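Local coordinates for protein putative oxidoreductase (Pseudomonas putida, PDB 3L6D) that probably binds NADP(H) and acts as an oxidoreductase, with a Rossmann-type nucleotide-binding domain followed by a helical domain like that of NADPH-dependent reductive aminases, at residues A25-L28 / L29-K33; L167-D170 / E171-F175; L211-T214 / S215-F218. All blocks are in the same frame, centred on the assembly; numbering follows the deposited sequence.

Contact 1: residues A25-L28 / L29-K33; sequences AQVL and LKQGK
Val27 and Gln31 run side by side in the same direction, one helical turn apart. With chi1 at 154°, Val27 turns CG1 away from its own backbone N, and this methyl lies 3.1 Å from Gln31 NE2, which is unusually short; what fixes the amide nitrogen is its hydrogen bond to the carbonyl oxygen of Gly159. Gln31 OE1, at the other end of the amide, faces Leu28 CD2 and accepts a 2.7 Å bond from Lys33 NZ, which sits above the carbonyl plane. Lys33 gets there through a bend at chi2 (81°), and its side chain crosses that of Leu28 at a slant, Lys33 CE lying 3.8 Å from Leu28 CD2. Leu28 CD2 is thus flanked by the amide oxygen and the lysine methylenes. All of this happens where helix 19-30 ends in a Schellman motif, on the first beta-alpha-beta unit of the Rossmann-type domain. Gly32 takes the positive phi, Gly32 N bonds to Leu29 O at 3.0 Å, and Lys33 N reaches back to Leu28 O at 3.1 Å. Ahead of the turn, regular bonds such as Leu29 N to Ala25 O persist. Leu28 also packs on Val35 of the following strand and on Leu156, while Leu29 leans on Val35 and Ala51.

Contact 2: residues L167-D170 / E171-F175; sequences LPWD and EALAF
This is the N-terminal turn of the long helix 169-199, a local contact in which the residues just ahead of the helix fold against its first turns as the chain leaves strand 163-166. Pro168 holds the N-cap position. Its carbonyl oxygen receives Ala172 N at 2.9 Å with an N-H...O angle of 162°, and the next bonds of the helix follow from Leu173 N to Trp169 O and from Ala174 N to Asp170 O, both longer at 3.2 Å.

Leu167 does most of the apolar work. Its CB lies 3.9 Å from Ala172 CB, and its CD1 reaches Phe175 CD2 at the same distance of 3.9 Å, the two side chains crossing at about a right angle. In Phe175, CG anti to the backbone N (chi1 179°) turns the ring outward from the helix, with CB and CD2 on the side of Leu167 CD1. Glu171 stretches out fully beyond CG, and its OE1 comes to 3.6 Å from Pro168 CG, a carboxylate oxygen against the proline ring, with Leu167 CD2 also near it. Trp169 and Leu173, one turn apart, cross at a slant: Leu173 CD1 packs 3.7 Å from Trp169 CD1 and makes a short approach of 3.2 Å to Trp169 NE1. Asp170 OD1 lies at the edge of the same indole, in its plane.

Around this turn, Leu167 pairs through its backbone with His143 of strand 140-145, where Ile142 and Thr144 receive Ala172. The indole touches Leu109 and Gln112 of helix 105-117 and Tyr122 and Lys124 of strand 121-128, whereas Glu171, Ala174 and Phe175 pack on Leu202, Phe200 and Leu211 of the second subunit.

Contact 3: residues L211-T214 / S215-F218; sequences LLET and SRFF
This contact lies at a kink in helix 204-232, in the helical C-terminal domain and against the second subunit: the backbone N atoms of Phe217 and Phe218 make no bond to the turn before, and water takes the place of the missing links. Water 1 donates to Glu213 O at 2.7 Å and accepts from Phe217 N; water 3 does the same between Thr214 O and Phe218 N, at 2.6 Å from Thr214 O. Water 2 also donates to Glu213 O and accepts weakly from Arg216 NE. Just ahead of the break, with chi1 at 68°, Ser215 OG sits between its own backbone N and carbonyl carbon and donates to Leu211 O at 2.9 Å. Ser215 N reaches Leu211 O as well, at 3.2 Å, from the opposite face of the carbonyl plane, so this oxygen is gripped by two donors. The bond from Arg216 N to Leu212 O is weak, with an N-H...O angle of 126°.

Glu213 and Arg216 lie alongside each other, pointing the same way. Arg216 NH2 comes to 3.8 Å from Glu213 CG, but the carboxylate and guanidinium planes are turned 54° apart, and Glu213 OE2 stays 4.3 Å from Arg216 NH2, beyond a salt bridge. Phe217 and Phe218 meet His136 and Tyr130 of the second subunit.

Opened but hydrated, the turn keeps both phenylalanine amides and the Thr214 carbonyl bonded and gives Glu213 O two waters. The Glu213-Arg216 attraction is probably loose, shared with long, weak ion pairs to Arg209 and to Glu224 of the second subunit, respectively.

The three contacts follow one another along the chain and none touches another; contacts 2 and 3 lie about 19 Å apart at their nearest atoms. Contact 1 ends a helix in the nucleotide-binding domain and meets no other subunit. Contact 2 starts the helix that leads out of that domain, and contact 3 lies within the next helix; both press on the second subunit. Contact 3 is the buried one, the others being partly buried. Their chemistry follows their place: a Schellman motif with polar chains flanking a leucine, then mainly apolar packing behind a proline at the N-cap position, and finally waters and a serine hydroxyl at a kink.

Contact 1: residues A25-L28 / L29-K33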
loop_
_atom_site.group_PDB
_atom_site.type_symbol
_atom_site.label_atom_id
_atom_site.label_comp_id
_atom_site.label_asym_id
_atom_site.label_seq_id
_atom_site.Cartn_x
_atom_site.Cartn_y
_atom_site.Cartn_z
ATOM N N ALA B 25 23.195 -13.880 11.705
ATOM C CA ALA B 25 23.907 -14.683 12.716
ATOM C C ALA B 25 23.274 -14.517 14.109
ATOM O O ALA B 25 23.082 -15.509 14.814
ATOM C CB ALA B 25 25.409 -14.375 12.731
ATOM N N GLN B 26 22.973 -13.283 14.515
ATOM C CA GLN B 26 22.402 -13.072 15.862
ATOM C C GLN B 26 21.066 -13.753 16.008
ATOM O O GLN B 26 20.796 -14.417 17.021
ATOM C CB GLN B 26 22.239 -11.567 16.147
ATOM C CG GLN B 26 23.539 -10.811 16.347
ATOM C CD GLN B 26 23.342 -9.289 16.450
ATOM O OE1 GLN B 26 24.005 -8.616 17.256
ATOM N NE2 GLN B 26 22.434 -8.742 15.644
ATOM N N VAL B 27 20.210 -13.600 14.990
ATOM C CA VAL B 27 18.871 -14.210 15.021
ATOM C C VAL B 27 18.992 -15.735 15.147
ATOM O O VAL B 27 18.360 -16.377 16.032
ATOM C CB VAL B 27 18.018 -13.750 13.770
ATOM C CG1 VAL B 27 16.939 -14.749 13.394
ATOM C CG2 VAL B 27 17.387 -12.392 14.064
ATOM N N LEU B 28 19.842 -16.308 14.304
ATOM C CA LEU B 28 20.068 -17.745 14.341
ATOM C C LEU B 28 20.640 -18.209 15.688
ATOM O O LEU B 28 20.158 -19.211 16.230
ATOM C CB LEU B 28 20.952 -18.191 13.164
ATOM C CG LEU B 28 20.344 -17.935 11.788
ATOM C CD1 LEU B 28 21.464 -18.079 10.715
ATOM C CD2 LEU B 28 19.181 -18.943 11.542
ATOM N N LEU B 29 21.620 -17.470 16.260
ATOM C CA LEU B 29 22.089 -17.798 17.622
ATOM C C LEU B 29 20.982 -17.710 18.663
ATOM O O LEU B 29 20.864 -18.588 19.538
ATOM C CB LEU B 29 23.230 -16.888 18.081
ATOM C CG LEU B 29 24.599 -17.052 17.459
ATOM C CD1 LEU B 29 25.353 -15.763 17.763
ATOM C CD2 LEU B 29 25.340 -18.304 18.063
ATOM N N LYS B 30 20.165 -16.667 18.561
ATOM C CA LYS B 30 19.045 -16.468 19.486
ATOM C C LYS B 30 18.032 -17.624 19.421
ATOM O O LYS B 30 17.452 -17.999 20.429
ATOM C CB LYS B 30 18.378 -15.104 19.218
ATOM C CG LYS B 30 17.194 -14.769 20.115
ATOM C CD LYS B 30 17.644 -14.045 21.389
ATOM C CE LYS B 30 16.527 -14.034 22.472
ATOM N NZ LYS B 30 15.222 -13.526 21.921
ATOM N N GLN B 31 17.853 -18.198 18.239
ATOM C CA GLN B 31 16.940 -19.298 18.020
ATOM C C GLN B 31 17.511 -20.641 18.470
ATOM O O GLN B 31 16.829 -21.656 18.381
ATOM C CB GLN B 31 16.543 -19.370 16.531
ATOM C CG GLN B 31 15.679 -18.166 16.082
ATOM C CD GLN B 31 15.623 -18.004 14.564
ATOM O OE1 GLN B 31 16.263 -18.755 13.820
ATOM N NE2 GLN B 31 14.875 -17.008 14.101
ATOM N N GLY B 32 18.757 -20.656 18.937
ATOM C CA GLY B 32 19.374 -21.904 19.370
ATOM C C GLY B 32 20.271 -22.664 18.393
ATOM O O GLY B 32 20.720 -23.759 18.716
ATOM N N LYS B 33 20.546 -22.105 17.210
ATOM C CA LYS B 33 21.452 -22.773 16.264
ATOM C C LYS B 33 22.897 -22.607 16.728
ATOM O O LYS B 33 23.254 -21.594 17.335
ATOM C CB LYS B 33 21.337 -22.155 14.839
ATOM C CG LYS B 33 20.070 -22.528 14.012
ATOM C CD LYS B 33 18.853 -21.666 14.422
ATOM C CE LYS B 33 17.643 -21.864 13.479
ATOM N NZ LYS B 33 16.378 -21.401 14.135
#

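Contact 2: residues L167-D170 / E171-F175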
loop_
_atom_site.group_PDB
_atom_site.type_symbol
_atom_site.label_atom_id
_atom_site.label_comp_id
_atom_site.label_asym_id
_atom_site.label_seq_id
_atom_site.Cartn_x
_atom_site.Cartn_y
_atom_site.Cartn_z
ATOM N N LEU B 167 11.001 -20.465 -6.086
ATOM C CA LEU B 167 10.590 -20.401 -7.458
ATOM C C LEU B 167 11.803 -20.763 -8.330
ATOM O O LEU B 167 12.953 -20.508 -7.926
ATOM C CB LEU B 167 10.129 -18.960 -7.795
ATOM C CG LEU B 167 8.864 -18.504 -7.068
ATOM C CD1 LEU B 167 8.707 -17.010 -7.253
ATOM C CD2 LEU B 167 7.689 -19.281 -7.660
ATOM N N PRO B 168 11.556 -21.319 -9.533
ATOM C CA PRO B 168 12.671 -21.610 -10.439
ATOM C C PRO B 168 13.330 -20.318 -10.906
ATOM O O PRO B 168 12.675 -19.261 -10.926
ATOM C CB PRO B 168 11.984 -22.325 -11.642
ATOM C CG PRO B 168 10.568 -21.876 -11.606
ATOM C CD PRO B 168 10.246 -21.716 -10.104
ATOM N N TRP B 169 14.606 -20.421 -11.288
ATOM C CA TRP B 169 15.474 -19.285 -11.565
ATOM C C TRP B 169 14.807 -18.048 -12.222
ATOM O O TRP B 169 14.812 -16.943 -11.691
ATOM C CB TRP B 169 16.698 -19.738 -12.397
ATOM C CG TRP B 169 17.757 -18.715 -12.304
ATOM C CD1 TRP B 169 17.921 -17.629 -13.136
ATOM C CD2 TRP B 169 18.747 -18.574 -11.253
ATOM N NE1 TRP B 169 18.995 -16.859 -12.692
ATOM C CE2 TRP B 169 19.498 -17.411 -11.532
ATOM C CE3 TRP B 169 19.110 -19.349 -10.154
ATOM C CZ2 TRP B 169 20.586 -16.996 -10.722
ATOM C CZ3 TRP B 169 20.203 -18.933 -9.354
ATOM C CH2 TRP B 169 20.902 -17.762 -9.634
ATOM N N ASP B 170 14.238 -18.226 -13.387
ATOM C CA ASP B 170 13.808 -17.053 -14.098
ATOM C C ASP B 170 12.543 -16.433 -13.504
ATOM O O ASP B 170 12.390 -15.187 -13.508
ATOM C CB ASP B 170 13.704 -17.388 -15.570
ATOM C CG ASP B 170 15.082 -17.741 -16.141
ATOM O OD1 ASP B 170 15.991 -16.865 -16.088
ATOM O OD2 ASP B 170 15.278 -18.913 -16.542
ATOM N N GLU B 171 11.696 -17.295 -12.932
ATOM C CA GLU B 171 10.519 -16.786 -12.232
ATOM C C GLU B 171 10.930 -16.050 -10.939
ATOM O O GLU B 171 10.372 -15.006 -10.617
ATOM C CB GLU B 171 9.558 -17.928 -11.926
ATOM C CG GLU B 171 8.957 -18.502 -13.214
ATOM C CD GLU B 171 7.902 -19.539 -12.943
ATOM O OE1 GLU B 171 7.629 -19.809 -11.772
ATOM O OE2 GLU B 171 7.347 -20.113 -13.915
ATOM N N ALA B 172 11.901 -16.585 -10.224
ATOM C CA ALA B 172 12.334 -15.934 -8.971
ATOM C C ALA B 172 12.853 -14.518 -9.173
ATOM O O ALA B 172 12.473 -13.584 -8.440
ATOM C CB ALA B 172 13.376 -16.785 -8.221
ATOM N N LEU B 173 13.701 -14.333 -10.176
ATOM C CA LEU B 173 14.261 -13.023 -10.417
ATOM C C LEU B 173 13.187 -12.040 -10.844
ATOM O O LEU B 173 13.146 -10.907 -10.338
ATOM C CB LEU B 173 15.387 -13.062 -11.471
ATOM C CG LEU B 173 16.536 -13.996 -11.096
ATOM C CD1 LEU B 173 17.570 -14.022 -12.207
ATOM C CD2 LEU B 173 17.120 -13.568 -9.819
ATOM N N ALA B 174 12.324 -12.485 -11.755
ATOM C CA ALA B 174 11.243 -11.663 -12.287
ATOM C C ALA B 174 10.281 -11.301 -11.163
ATOM O O ALA B 174 9.875 -10.129 -11.011
ATOM C CB ALA B 174 10.478 -12.438 -13.390
ATOM N N PHE B 175 9.921 -12.298 -10.371
ATOM C CA PHE B 175 8.975 -12.030 -9.311
ATOM C C PHE B 175 9.552 -11.028 -8.296
ATOM O O PHE B 175 8.853 -10.136 -7.808
ATOM C CB PHE B 175 8.582 -13.306 -8.601
ATOM C CG PHE B 175 7.615 -13.061 -7.485
ATOM C CD1 PHE B 175 6.332 -12.596 -7.774
ATOM C CD2 PHE B 175 7.981 -13.287 -6.178
ATOM C CE1 PHE B 175 5.408 -12.327 -6.741
ATOM C CE2 PHE B 175 7.078 -13.033 -5.125
ATOM C CZ PHE B 175 5.772 -12.547 -5.427
#

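Contact 3: residues L211-T214 / S215-F218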
loop_
_atom_site.group_PDB
_atom_site.type_symbol
_atom_site.label_atom_id
_atom_site.label_comp_id
_atom_site.label_asym_id
_atom_site.label_seq_id
_atom_site.Cartn_x
_atom_site.Cartn_y
_atom_site.Cartn_z
ATOM N N LEU B 211 -2.970 10.047 7.622
ATOM C CA LEU B 211 -3.075 9.588 6.241
ATOM C C LEU B 211 -2.972 8.064 6.188
ATOM O O LEU B 211 -3.801 7.397 5.578
ATOM C CB LEU B 211 -2.009 10.241 5.340
ATOM C CG LEU B 211 -2.439 10.467 3.877
ATOM C CD1 LEU B 211 -1.571 11.506 3.155
ATOM C CD2 LEU B 211 -2.442 9.174 3.091
ATOM N N LEU B 212 -1.980 7.520 6.879
ATOM C CA LEU B 212 -1.843 6.072 6.963
ATOM C C LEU B 212 -3.074 5.368 7.568
ATOM O O LEU B 212 -3.597 4.385 7.005
ATOM C CB LEU B 212 -0.567 5.707 7.739
ATOM C CG LEU B 212 -0.292 4.199 7.869
ATOM C CD1 LEU B 212 -0.025 3.610 6.481
ATOM C CD2 LEU B 212 0.879 3.897 8.799
ATOM N N GLU B 213 -3.528 5.860 8.707
ATOM C CA GLU B 213 -4.613 5.184 9.416
ATOM C C GLU B 213 -5.946 5.274 8.643
ATOM O O GLU B 213 -6.702 4.309 8.633
ATOM C CB GLU B 213 -4.679 5.638 10.881
ATOM C CG GLU B 213 -3.313 5.276 11.571
ATOM C CD GLU B 213 -3.231 5.417 13.089
ATOM O OE1 GLU B 213 -4.028 6.183 13.692
ATOM O OE2 GLU B 213 -2.289 4.783 13.670
ATOM N N THR B 214 -6.165 6.384 7.922
ATOM C CA THR B 214 -7.440 6.630 7.241
ATOM C C THR B 214 -7.513 5.887 5.884
ATOM O O THR B 214 -8.599 5.629 5.379
ATOM C CB THR B 214 -7.736 8.161 7.133
ATOM O OG1 THR B 214 -7.575 8.762 8.435
ATOM C CG2 THR B 214 -9.169 8.399 6.717
ATOM N N SER B 215 -6.355 5.525 5.317
ATOM C CA SER B 215 -6.290 4.832 4.027
ATOM C C SER B 215 -6.031 3.327 4.121
ATOM O O SER B 215 -6.312 2.610 3.170
ATOM C CB SER B 215 -5.209 5.445 3.146
ATOM O OG SER B 215 -3.923 5.187 3.698
ATOM N N ARG B 216 -5.541 2.861 5.273
ATOM C CA ARG B 216 -5.062 1.478 5.401
ATOM C C ARG B 216 -6.087 0.439 4.898
ATOM O O ARG B 216 -5.791 -0.352 4.012
ATOM C CB ARG B 216 -4.728 1.173 6.866
ATOM C CG ARG B 216 -3.974 -0.135 7.046
ATOM C CD ARG B 216 -4.051 -0.653 8.485
ATOM N NE ARG B 216 -3.719 0.367 9.482
ATOM C CZ ARG B 216 -2.482 0.777 9.767
ATOM N NH1 ARG B 216 -1.438 0.268 9.116
ATOM N NH2 ARG B 216 -2.294 1.719 10.693
ATOM N N PHE B 217 -7.279 0.434 5.500
ATOM C CA PHE B 217 -8.328 -0.553 5.148
ATOM C C PHE B 217 -8.784 -0.406 3.700
ATOM O O PHE B 217 -8.880 -1.376 2.947
ATOM C CB PHE B 217 -9.531 -0.458 6.115
ATOM C CG PHE B 217 -10.670 -1.359 5.742
ATOM C CD1 PHE B 217 -10.545 -2.735 5.911
ATOM C CD2 PHE B 217 -11.842 -0.850 5.202
ATOM C CE1 PHE B 217 -11.580 -3.615 5.536
ATOM C CE2 PHE B 217 -12.889 -1.709 4.823
ATOM C CZ PHE B 217 -12.757 -3.095 4.989
ATOM N N PHE B 218 -9.037 0.828 3.292
ATOM C CA PHE B 218 -9.501 1.086 1.957
ATOM C C PHE B 218 -8.534 0.476 0.916
ATOM O O PHE B 218 -8.961 -0.228 0.010
ATOM C CB PHE B 218 -9.668 2.601 1.791
ATOM C CG PHE B 218 -10.059 3.037 0.429
ATOM C CD1 PHE B 218 -11.382 2.934 -0.012
ATOM C CD2 PHE B 218 -9.127 3.616 -0.399
ATOM C CE1 PHE B 218 -11.768 3.377 -1.258
ATOM C CE2 PHE B 218 -9.503 4.076 -1.665
ATOM C CZ PHE B 218 -10.842 3.935 -2.095
HETATM O O HOH W 1 -8.209 2.261 7.596
HETATM O O HOH W 2 -6.370 2.320 10.383
HETATM O O HOH W 3 -9.456 3.170 5.156
#